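Local atomic coordinates of chitinase A (Cycas revoluta, PDB entry 4MNK), a protein that probably hydrolyses chitin as a class V plant chitinase of glycosyl hydrolase family 18, and is seen here with bound N-acetylglucosamine oligomers. Residues Y121-V132 against L166-P176; T202-D210 against D287-A295. One frame throughout, in Å; residues are numbered along the deposited sequence. Where two conformers were deposited one is given.

Contact 1: residues Y121-V132 against L166-P176; sequences YPEPQLEMENFV and LFPWEVVTEYP. With NAG (2-acetamido-2-deoxy-beta-D-glucopyranose), chain C.
Gln-125, its CG anti to the backbone N (chi1 -175°) and its chain bent at chi2, turns its amide back to Thr-173, whose OG1 donates to OE1 at 2.8 Å, from above the carbonyl plane. In this TIM-barrel enzyme the pair fastens the start of helix 125-149 to the antiparallel hairpin 165-174, where Val-172 and Thr-173 form a classic beta bulge opposite Leu-166. Threonine suits the spot because it offers a hydroxyl to Gln-125 on one branch and, on the other, CG2 to CB of Glu-123 at 3.8 Å; a valine here is likely to leave OE1 of Gln-125 without its donor and its amide freer to turn. Met-128, bent at chi2 and chi3, runs its thioether along Thr-173 to Pro-176: SD lies 3.8 Å from CD of Pro-176, and CE 4.0 Å from CD2 of Tyr-175, whose OH is hydrogen-bonded to Tyr-161 N. Phe-167 points its edge at the face of Tyr-121 in an offset edge-to-face pair, planes at 89°. Farther along, Trp-169 lines the glycan pocket, one indole face under the sugar's acetamido N2. A water bridges the segments, accepting from Gln-125 N at 3.0 Å and donating to Val-172 O at 3.3 Å.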
loop_
_atom_site.group_PDB
_atom_site.type_symbol
_atom_site.label_atom_id
_atom_site.label_comp_id
_atom_site.label_asym_id
_atom_site.label_seq_id
_atom_site.Cartn_x
_atom_site.Cartn_y
_atom_site.Cartn_z
ATOM N N TYR A 121 -10.484 -7.363 3.890
ATOM C CA TYR A 121 -10.657 -7.454 2.433
ATOM C C TYR A 121 -12.139 -7.650 2.105
ATOM O O TYR A 121 -12.909 -8.070 2.975
ATOM C CB TYR A 121 -9.859 -8.642 1.875
ATOM C CG TYR A 121 -8.385 -8.573 2.180
ATOM C CD1 TYR A 121 -7.507 -7.902 1.331
ATOM C CD2 TYR A 121 -7.871 -9.163 3.333
ATOM C CE1 TYR A 121 -6.148 -7.828 1.622
ATOM C CE2 TYR A 121 -6.524 -9.091 3.636
ATOM C CZ TYR A 121 -5.669 -8.424 2.779
ATOM O OH TYR A 121 -4.332 -8.362 3.086
ATOM N N PRO A 122 -12.547 -7.351 0.853
ATOM C CA PRO A 122 -13.931 -7.590 0.431
ATOM C C PRO A 122 -14.211 -9.078 0.192
ATOM O O PRO A 122 -14.393 -9.516 -0.948
ATOM C CB PRO A 122 -14.050 -6.780 -0.862
ATOM C CG PRO A 122 -12.656 -6.710 -1.390
ATOM C CD PRO A 122 -11.773 -6.640 -0.183
ATOM N N GLU A 123 -14.235 -9.835 1.285
ATOM C CA GLU A 123 -14.521 -11.264 1.263
ATOM C C GLU A 123 -15.312 -11.606 2.528
ATOM O O GLU A 123 -15.149 -10.936 3.548
ATOM C CB GLU A 123 -13.222 -12.083 1.155
ATOM C CG GLU A 123 -12.205 -11.885 2.284
ATOM C CD GLU A 123 -12.485 -12.750 3.503
ATOM O OE1 GLU A 123 -13.210 -13.760 3.374
ATOM O OE2 GLU A 123 -11.974 -12.418 4.595
ATOM N N PRO A 124 -16.171 -12.644 2.476
ATOM C CA PRO A 124 -16.465 -13.565 1.370
ATOM C C PRO A 124 -17.348 -12.957 0.267
ATOM O O PRO A 124 -17.429 -11.732 0.146
ATOM C CB PRO A 124 -17.166 -14.733 2.071
ATOM C CG PRO A 124 -17.801 -14.124 3.253
ATOM C CD PRO A 124 -16.872 -13.040 3.712
ATOM N N GLN A 125 -17.994 -13.810 -0.529
ATOM C CA GLN A 125 -18.719 -13.361 -1.723
ATOM C C GLN A 125 -19.708 -12.219 -1.466
ATOM O O GLN A 125 -19.757 -11.261 -2.239
ATOM C CB GLN A 125 -19.413 -14.540 -2.421
ATOM C CG GLN A 125 -20.095 -14.196 -3.748
ATOM C CD GLN A 125 -19.151 -13.601 -4.788
ATOM O OE1 GLN A 125 -17.992 -14.005 -4.906
ATOM N NE2 GLN A 125 -19.654 -12.643 -5.558
ATOM N N LEU A 126 -20.485 -12.317 -0.386
ATOM C CA LEU A 126 -21.430 -11.258 -0.028
ATOM C C LEU A 126 -20.736 -9.903 0.102
ATOM O O LEU A 126 -21.245 -8.887 -0.377
ATOM C CB LEU A 126 -22.182 -11.593 1.267
ATOM C CG LEU A 126 -23.103 -10.491 1.814
ATOM C CD1 LEU A 126 -24.210 -10.134 0.822
ATOM C CD2 LEU A 126 -23.690 -10.886 3.157
ATOM N N GLU A 127 -19.572 -9.900 0.741
ATOM C CA GLU A 127 -18.824 -8.669 0.949
ATOM C C GLU A 127 -18.270 -8.088 -0.347
ATOM O O GLU A 127 -18.249 -6.869 -0.514
ATOM C CB GLU A 127 -17.733 -8.857 2.006
ATOM C CG GLU A 127 -18.279 -9.209 3.392
ATOM C CD GLU A 127 -19.408 -8.287 3.850
ATOM O OE1 GLU A 127 -19.373 -7.076 3.545
ATOM O OE2 GLU A 127 -20.331 -8.777 4.530
ATOM N N MET A 128 -17.847 -8.950 -1.271
ATOM C CA MET A 128 -17.439 -8.485 -2.596
ATOM C C MET A 128 -18.626 -7.884 -3.352
ATOM O O MET A 128 -18.508 -6.808 -3.935
ATOM C CB MET A 128 -16.789 -9.607 -3.411
ATOM C CG MET A 128 -16.258 -9.162 -4.781
ATOM S SD MET A 128 -14.980 -7.885 -4.701
ATOM C CE MET A 128 -13.552 -8.868 -4.253
ATOM N N GLU A 129 -19.766 -8.574 -3.317
ATOM C CA GLU A 129 -20.984 -8.105 -3.979
ATOM C C GLU A 129 -21.405 -6.721 -3.494
ATOM O O GLU A 129 -21.761 -5.852 -4.292
ATOM C CB GLU A 129 -22.126 -9.103 -3.773
ATOM C CG GLU A 129 -21.988 -10.385 -4.581
ATOM C CD GLU A 129 -22.960 -11.478 -4.158
ATOM O OE1 GLU A 129 -23.753 -11.267 -3.214
ATOM O OE2 GLU A 129 -22.923 -12.564 -4.776
ATOM N N ASN A 130 -21.354 -6.514 -2.180
ATOM C CA ASN A 130 -21.743 -5.229 -1.611
ATOM C C ASN A 130 -20.705 -4.133 -1.852
ATOM O O ASN A 130 -21.059 -2.963 -2.009
ATOM C CB ASN A 130 -22.076 -5.371 -0.127
ATOM C CG ASN A 130 -23.353 -6.168 0.116
ATOM O OD1 ASN A 130 -24.128 -6.436 -0.808
ATOM N ND2 ASN A 130 -23.581 -6.542 1.368
ATOM N N PHE A 131 -19.430 -4.518 -1.888
ATOM C CA PHE A 131 -18.346 -3.591 -2.222
ATOM C C PHE A 131 -18.483 -3.107 -3.666
ATOM O O PHE A 131 -18.272 -1.929 -3.950
ATOM C CB PHE A 131 -16.986 -4.259 -1.985
ATOM C CG PHE A 131 -15.802 -3.320 -2.044
ATOM C CD1 PHE A 131 -14.628 -3.727 -2.665
ATOM C CD2 PHE A 131 -15.843 -2.052 -1.463
ATOM C CE1 PHE A 131 -13.510 -2.892 -2.716
ATOM C CE2 PHE A 131 -14.728 -1.206 -1.515
ATOM C CZ PHE A 131 -13.562 -1.632 -2.142
ATOM N N VAL A 132 -18.861 -4.019 -4.564
ATOM C CA VAL A 132 -19.186 -3.675 -5.952
ATOM C C VAL A 132 -20.244 -2.563 -6.017
ATOM O O VAL A 132 -20.102 -1.618 -6.793
ATOM C CB VAL A 132 -19.628 -4.936 -6.757
ATOM C CG1 VAL A 132 -20.422 -4.566 -8.011
ATOM C CG2 VAL A 132 -18.419 -5.789 -7.116
ATOM N N LEU A 166 -9.255 -14.249 -3.690
ATOM C CA LEU A 166 -9.341 -14.209 -2.238
ATOM C C LEU A 166 -9.952 -15.526 -1.763
ATOM O O LEU A 166 -11.169 -15.677 -1.791
ATOM C CB LEU A 166 -10.204 -13.025 -1.777
ATOM C CG LEU A 166 -9.737 -11.609 -2.130
ATOM C CD1 LEU A 166 -10.856 -10.594 -1.939
ATOM C CD2 LEU A 166 -8.517 -11.218 -1.304
ATOM N N PHE A 167 -9.136 -16.497 -1.350
ATOM C CA PHE A 167 -7.674 -16.434 -1.331
ATOM C C PHE A 167 -7.137 -17.598 -2.191
ATOM O O PHE A 167 -7.885 -18.543 -2.451
ATOM C CB PHE A 167 -7.193 -16.488 0.123
ATOM C CG PHE A 167 -7.617 -15.291 0.933
ATOM C CD1 PHE A 167 -8.838 -15.282 1.605
ATOM C CD2 PHE A 167 -6.811 -14.160 0.997
ATOM C CE1 PHE A 167 -9.243 -14.167 2.338
ATOM C CE2 PHE A 167 -7.206 -13.039 1.727
ATOM C CZ PHE A 167 -8.425 -13.046 2.401
ATOM N N PRO A 168 -5.864 -17.530 -2.636
ATOM C CA PRO A 168 -5.342 -18.535 -3.579
ATOM C C PRO A 168 -5.392 -19.991 -3.103
ATOM O O PRO A 168 -5.500 -20.896 -3.935
ATOM C CB PRO A 168 -3.888 -18.092 -3.802
ATOM C CG PRO A 168 -3.575 -17.178 -2.667
ATOM C CD PRO A 168 -4.859 -16.487 -2.357
ATOM N N TRP A 169 -5.317 -20.213 -1.792
ATOM C CA TRP A 169 -5.394 -21.569 -1.225
ATOM C C TRP A 169 -6.831 -22.052 -0.995
ATOM O O TRP A 169 -7.078 -23.257 -0.885
ATOM C CB TRP A 169 -4.576 -21.665 0.067
ATOM C CG TRP A 169 -5.071 -20.789 1.184
ATOM C CD1 TRP A 169 -5.969 -21.131 2.156
ATOM C CD2 TRP A 169 -4.694 -19.431 1.446
ATOM N NE1 TRP A 169 -6.176 -20.070 3.005
ATOM C CE2 TRP A 169 -5.405 -19.014 2.594
ATOM C CE3 TRP A 169 -3.823 -18.525 0.824
ATOM C CZ2 TRP A 169 -5.275 -17.729 3.133
ATOM C CZ3 TRP A 169 -3.693 -17.247 1.361
ATOM C CH2 TRP A 169 -4.417 -16.863 2.504
ATOM N N GLU A 170 -7.766 -21.104 -0.916
ATOM C CA GLU A 170 -9.188 -21.396 -0.740
ATOM C C GLU A 170 -9.992 -20.209 -1.264
ATOM O O GLU A 170 -10.179 -19.211 -0.562
ATOM C CB GLU A 170 -9.507 -21.675 0.735
ATOM C CG GLU A 170 -10.884 -22.284 0.982
ATOM C CD GLU A 170 -10.974 -23.020 2.310
ATOM O OE1 GLU A 170 -11.186 -24.251 2.292
ATOM O OE2 GLU A 170 -10.825 -22.377 3.371
ATOM N N VAL A 171 -10.446 -20.321 -2.511
ATOM C CA VAL A 171 -11.109 -19.213 -3.200
ATOM C C VAL A 171 -12.556 -19.059 -2.740
ATOM O O VAL A 171 -13.390 -19.939 -2.973
ATOM C CB VAL A 171 -11.049 -19.367 -4.745
ATOM C CG1 VAL A 171 -11.720 -18.180 -5.432
ATOM C CG2 VAL A 171 -9.606 -19.505 -5.222
ATOM N N VAL A 172 -12.840 -17.938 -2.082
ATOM C CA VAL A 172 -14.203 -17.614 -1.653
ATOM C C VAL A 172 -14.808 -16.522 -2.535
ATOM O O VAL A 172 -16.025 -16.460 -2.722
ATOM C CB VAL A 172 -14.287 -17.240 -0.140
ATOM C CG1 VAL A 172 -13.672 -18.335 0.713
ATOM C CG2 VAL A 172 -13.623 -15.895 0.160
ATOM N N THR A 173 -13.936 -15.666 -3.066
ATOM C CA THR A 173 -14.302 -14.639 -4.038
ATOM C C THR A 173 -13.037 -14.193 -4.777
ATOM O O THR A 173 -11.950 -14.730 -4.542
ATOM C CB THR A 173 -15.056 -13.438 -3.380
ATOM O OG1 THR A 173 -15.597 -12.589 -4.400
ATOM C CG2 THR A 173 -14.144 -12.632 -2.455
ATOM N N GLU A 174 -13.183 -13.231 -5.681
ATOM C CA GLU A 174 -12.052 -12.703 -6.433
ATOM C C GLU A 174 -12.357 -11.288 -6.888
ATOM O O GLU A 174 -13.521 -10.901 -6.981
ATOM C CB GLU A 174 -11.725 -13.601 -7.633
ATOM C CG GLU A 174 -12.816 -13.697 -8.689
ATOM C CD GLU A 174 -12.536 -14.793 -9.694
ATOM O OE1 GLU A 174 -12.705 -15.979 -9.340
ATOM O OE2 GLU A 174 -12.147 -14.465 -10.833
ATOM N N TYR A 175 -11.314 -10.516 -7.172
ATOM C CA TYR A 175 -11.498 -9.154 -7.657
ATOM C C TYR A 175 -12.041 -9.165 -9.082
ATOM O O TYR A 175 -11.473 -9.828 -9.957
ATOM C CB TYR A 175 -10.187 -8.372 -7.597
ATOM C CG TYR A 175 -9.699 -8.087 -6.197
ATOM C CD1 TYR A 175 -8.710 -8.875 -5.613
ATOM C CD2 TYR A 175 -10.222 -7.025 -5.457
ATOM C CE1 TYR A 175 -8.252 -8.620 -4.322
ATOM C CE2 TYR A 175 -9.773 -6.758 -4.164
ATOM C CZ TYR A 175 -8.784 -7.558 -3.602
ATOM O OH TYR A 175 -8.321 -7.304 -2.329
ATOM N N PRO A 176 -13.150 -8.442 -9.318
ATOM C CA PRO A 176 -13.709 -8.374 -10.669
ATOM C C PRO A 176 -12.913 -7.376 -11.514
ATOM O O PRO A 176 -13.134 -6.167 -11.421
ATOM C CB PRO A 176 -15.148 -7.903 -10.429
ATOM C CG PRO A 176 -15.096 -7.136 -9.141
ATOM C CD PRO A 176 -13.976 -7.724 -8.326
HETATM C C1 NAG C . -0.763 -19.227 4.323
HETATM C C2 NAG C . -1.664 -18.896 5.513
HETATM C C3 NAG C . -1.946 -17.394 5.618
HETATM C C4 NAG C . -0.713 -16.515 5.391
HETATM C C5 NAG C . 0.060 -17.023 4.165
HETATM C C6 NAG C . 1.345 -16.249 3.881
HETATM C C7 NAG C . -3.185 -20.739 6.053
HETATM C C8 NAG C . -4.531 -21.353 5.804
HETATM N N2 NAG C . -2.919 -19.616 5.387
HETATM O O1 NAG C . -0.348 -20.573 4.403
HETATM O O3 NAG C . -2.521 -17.104 6.873
HETATM O O4 NAG C . -1.175 -15.199 5.170
HETATM O O5 NAG C . 0.379 -18.393 4.326
HETATM O O6 NAG C . 2.264 -16.405 4.941
HETATM O O7 NAG C . -2.402 -21.273 6.837
HETATM O O HOH W 1 -18.235 -16.814 -0.359
#

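Contact 2: residues T202-D210 against D287-A295; sequences TGAPAALRD and DTTTVSAYA
Leu-208 and Thr-290 are joined through their backbones, in a contact that ties the loop between strand 186-190 and helix 217-227 of the TIM barrel to the turn of the hairpin formed by strands 283-287 and 292-297, which probably belongs to the alpha+beta insertion of class V chitinases. In that turn Val-291 and Ser-292 both face Asp-287, a G1 beta bulge, and Val-291 takes the positive phi (60°) that such a bulge needs at its first position.

Among the polar links, Leu-208 N donates to Thr-290 O at 2.9 Å. Two CA-H...O contacts extend this link: CA of Ala-207 also meets Thr-290 O, while CA of Thr-290 approaches Arg-209 O at 3.2 Å.

The turn carries its own polar core. Asp-287 OD2 accepts twice from Thr-290, from OG1 at 2.7 Å on its anti lone pair and from the backbone N above the carboxylate plane, the latter an Asx motif. Aspartate is short enough for OD2 to reach back to the turn backbone. Threonine suits its place by being branched: with chi1 at 55°, OG1 turns to the carboxylate of Asp-287 while CG2 goes toward that of Asp-210.

The packing uses compact groups. Leu-208 and Val-291 run alongside each other in the same direction, with their CB atoms 3.8 Å apart; Tyr-316 and Leu-312 of helix 307-319 pack against Leu-208 and Val-291 respectively. Alanines let the loop settle close to the turn: CB of Ala-207 touches CB of Thr-290, and the methyl of Ala-204 is set against the hydroxyl of Ser-292, CB to OG 3.4 Å.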
loop_
_atom_site.group_PDB
_atom_site.type_symbol
_atom_site.label_atom_id
_atom_site.label_comp_id
_atom_site.label_asym_id
_atom_site.label_seq_id
_atom_site.Cartn_x
_atom_site.Cartn_y
_atom_site.Cartn_z
ATOM N N THR A 202 12.390 -18.156 9.209
ATOM C CA THR A 202 12.662 -16.904 8.493
ATOM C C THR A 202 12.367 -17.072 7.009
ATOM O O THR A 202 12.503 -18.168 6.455
ATOM C CB THR A 202 14.119 -16.426 8.661
ATOM O OG1 THR A 202 15.013 -17.373 8.063
ATOM C CG2 THR A 202 14.468 -16.236 10.136
ATOM N N GLY A 203 11.954 -15.980 6.375
ATOM C CA GLY A 203 11.629 -15.977 4.953
ATOM C C GLY A 203 11.679 -14.574 4.383
ATOM O O GLY A 203 11.880 -13.604 5.118
ATOM N N ALA A 204 11.494 -14.473 3.070
ATOM C CA ALA A 204 11.499 -13.190 2.371
ATOM C C ALA A 204 10.079 -12.622 2.331
ATOM O O ALA A 204 9.233 -13.127 1.587
ATOM C CB ALA A 204 12.059 -13.358 0.966
ATOM N N PRO A 205 9.808 -11.568 3.129
ATOM C CA PRO A 205 8.432 -11.083 3.301
ATOM C C PRO A 205 7.791 -10.509 2.037
ATOM O O PRO A 205 6.565 -10.446 1.947
ATOM C CB PRO A 205 8.571 -9.991 4.369
ATOM C CG PRO A 205 9.875 -10.254 5.033
ATOM C CD PRO A 205 10.755 -10.823 3.978
ATOM N N ALA A 206 8.606 -10.096 1.070
ATOM C CA ALA A 206 8.079 -9.520 -0.164
ATOM C C ALA A 206 8.752 -10.099 -1.412
ATOM O O ALA A 206 8.920 -9.412 -2.421
ATOM C CB ALA A 206 8.176 -7.994 -0.130
ATOM N N ALA A 207 9.111 -11.379 -1.338
ATOM C CA ALA A 207 9.761 -12.082 -2.443
ATOM C C ALA A 207 9.124 -11.768 -3.796
ATOM O O ALA A 207 7.908 -11.898 -3.964
ATOM C CB ALA A 207 9.739 -13.582 -2.191
ATOM N N LEU A 208 9.948 -11.352 -4.754
ATOM C CA LEU A 208 9.485 -11.152 -6.127
ATOM C C LEU A 208 9.122 -12.486 -6.774
ATOM O O LEU A 208 8.102 -12.602 -7.454
ATOM C CB LEU A 208 10.543 -10.428 -6.965
ATOM C CG LEU A 208 10.208 -10.185 -8.443
ATOM C CD1 LEU A 208 8.914 -9.388 -8.608
ATOM C CD2 LEU A 208 11.363 -9.487 -9.132
ATOM N N ARG A 209 9.975 -13.482 -6.566
ATOM C CA ARG A 209 9.723 -14.832 -7.061
ATOM C C ARG A 209 10.351 -15.858 -6.124
ATOM O O ARG A 209 11.065 -15.501 -5.182
ATOM C CB ARG A 209 10.179 -15.010 -8.524
ATOM C CG ARG A 209 11.593 -14.537 -8.837
ATOM C CD ARG A 209 11.976 -14.824 -10.292
ATOM N NE ARG A 209 11.210 -14.045 -11.268
ATOM C CZ ARG A 209 11.537 -12.830 -11.703
ATOM N NH1 ARG A 209 12.625 -12.215 -11.251
ATOM N NH2 ARG A 209 10.766 -12.219 -12.593
ATOM N N ASP A 210 10.041 -17.128 -6.367
ATOM C CA ASP A 210 10.572 -18.243 -5.596
ATOM C C ASP A 210 10.368 -19.530 -6.388
ATOM O O ASP A 210 9.455 -19.625 -7.209
ATOM C CB ASP A 210 9.875 -18.344 -4.236
ATOM C CG ASP A 210 10.594 -19.272 -3.268
ATOM O OD1 ASP A 210 11.049 -20.361 -3.685
ATOM O OD2 ASP A 210 10.697 -18.915 -2.078
ATOM N N ASP A 287 19.533 -11.866 -1.316
ATOM C CA ASP A 287 19.076 -13.186 -1.723
ATOM C C ASP A 287 18.566 -13.162 -3.155
ATOM O O ASP A 287 17.453 -12.700 -3.424
ATOM C CB ASP A 287 17.988 -13.707 -0.783
ATOM C CG ASP A 287 17.684 -15.166 -1.019
ATOM O OD1 ASP A 287 18.574 -16.001 -0.748
ATOM O OD2 ASP A 287 16.568 -15.479 -1.481
ATOM N N THR A 288 19.374 -13.678 -4.074
ATOM C CA THR A 288 19.020 -13.639 -5.486
ATOM C C THR A 288 17.838 -14.546 -5.835
ATOM O O THR A 288 17.079 -14.252 -6.758
ATOM C CB THR A 288 20.239 -13.916 -6.392
ATOM O OG1 THR A 288 19.894 -13.623 -7.749
ATOM C CG2 THR A 288 20.718 -15.365 -6.287
ATOM N N THR A 289 17.681 -15.629 -5.075
ATOM C CA THR A 289 16.604 -16.598 -5.277
ATOM C C THR A 289 15.222 -15.941 -5.172
ATOM O O THR A 289 14.337 -16.210 -5.987
ATOM C CB THR A 289 16.733 -17.785 -4.279
ATOM O OG1 THR A 289 17.995 -18.440 -4.475
ATOM C CG2 THR A 289 15.608 -18.803 -4.463
ATOM N N THR A 290 15.055 -15.068 -4.181
ATOM C CA THR A 290 13.768 -14.411 -3.936
ATOM C C THR A 290 13.709 -12.964 -4.421
ATOM O O THR A 290 12.620 -12.389 -4.517
ATOM C CB THR A 290 13.396 -14.440 -2.442
ATOM O OG1 THR A 290 14.458 -13.864 -1.671
ATOM C CG2 THR A 290 13.140 -15.866 -1.978
ATOM N N VAL A 291 14.872 -12.397 -4.746
ATOM C CA VAL A 291 15.026 -10.963 -5.040
ATOM C C VAL A 291 14.606 -10.165 -3.801
ATOM O O VAL A 291 13.543 -9.532 -3.762
ATOM C CB VAL A 291 14.274 -10.517 -6.328
ATOM C CG1 VAL A 291 14.612 -9.078 -6.676
ATOM C CG2 VAL A 291 14.610 -11.438 -7.503
ATOM N N SER A 292 15.451 -10.238 -2.779
ATOM C CA SER A 292 15.174 -9.635 -1.485
ATOM C C SER A 292 16.470 -9.516 -0.702
ATOM O O SER A 292 17.519 -9.989 -1.144
ATOM C CB SER A 292 14.174 -10.488 -0.701
ATOM O OG SER A 292 14.788 -11.655 -0.186
ATOM N N ALA A 293 16.391 -8.887 0.464
ATOM C CA ALA A 293 17.532 -8.777 1.355
ATOM C C ALA A 293 17.162 -9.255 2.744
ATOM O O ALA A 293 15.984 -9.294 3.115
ATOM C CB ALA A 293 18.025 -7.338 1.412
ATOM N N TYR A 294 18.177 -9.626 3.510
ATOM C CA TYR A 294 18.000 -9.834 4.932
ATOM C C TYR A 294 19.235 -9.396 5.693
ATOM O O TYR A 294 20.316 -9.262 5.119
ATOM C CB TYR A 294 17.589 -11.275 5.266
ATOM C CG TYR A 294 18.535 -12.378 4.840
ATOM C CD1 TYR A 294 19.493 -12.880 5.721
ATOM C CD2 TYR A 294 18.432 -12.962 3.577
ATOM C CE1 TYR A 294 20.348 -13.918 5.343
ATOM C CE2 TYR A 294 19.281 -13.999 3.189
ATOM C CZ TYR A 294 20.234 -14.469 4.076
ATOM O OH TYR A 294 21.071 -15.492 3.691
ATOM N N ALA A 295 19.056 -9.140 6.983
ATOM C CA ALA A 295 20.153 -8.727 7.841
ATOM C C ALA A 295 19.988 -9.376 9.199
ATOM O O ALA A 295 18.867 -9.565 9.674
ATOM C CB ALA A 295 20.199 -7.212 7.966
#

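Overall arrangement
Both contacts lie at the periphery, contact 1 on the barrel and contact 2 where a barrel loop meets what is probably the inserted domain. Each is centred about 19 Å from the middle of the chain, yet they share no secondary-structure element and their centres lie 28 Å apart. Contact 1 is the larger and only partly buried; it sets a helix start against a short hairpin and relies on bulky side chains, namely aromatic rings, prolines and a methionine, with one side-chain hydrogen bond. Contact 2 is smaller but more buried, and depends on backbone atoms and small residues. Segment 166-176 of contact 1 also carries Trp-169, which touches the glycan, whereas the Ala-207 side chain stays about 10 Å from a bound sugar.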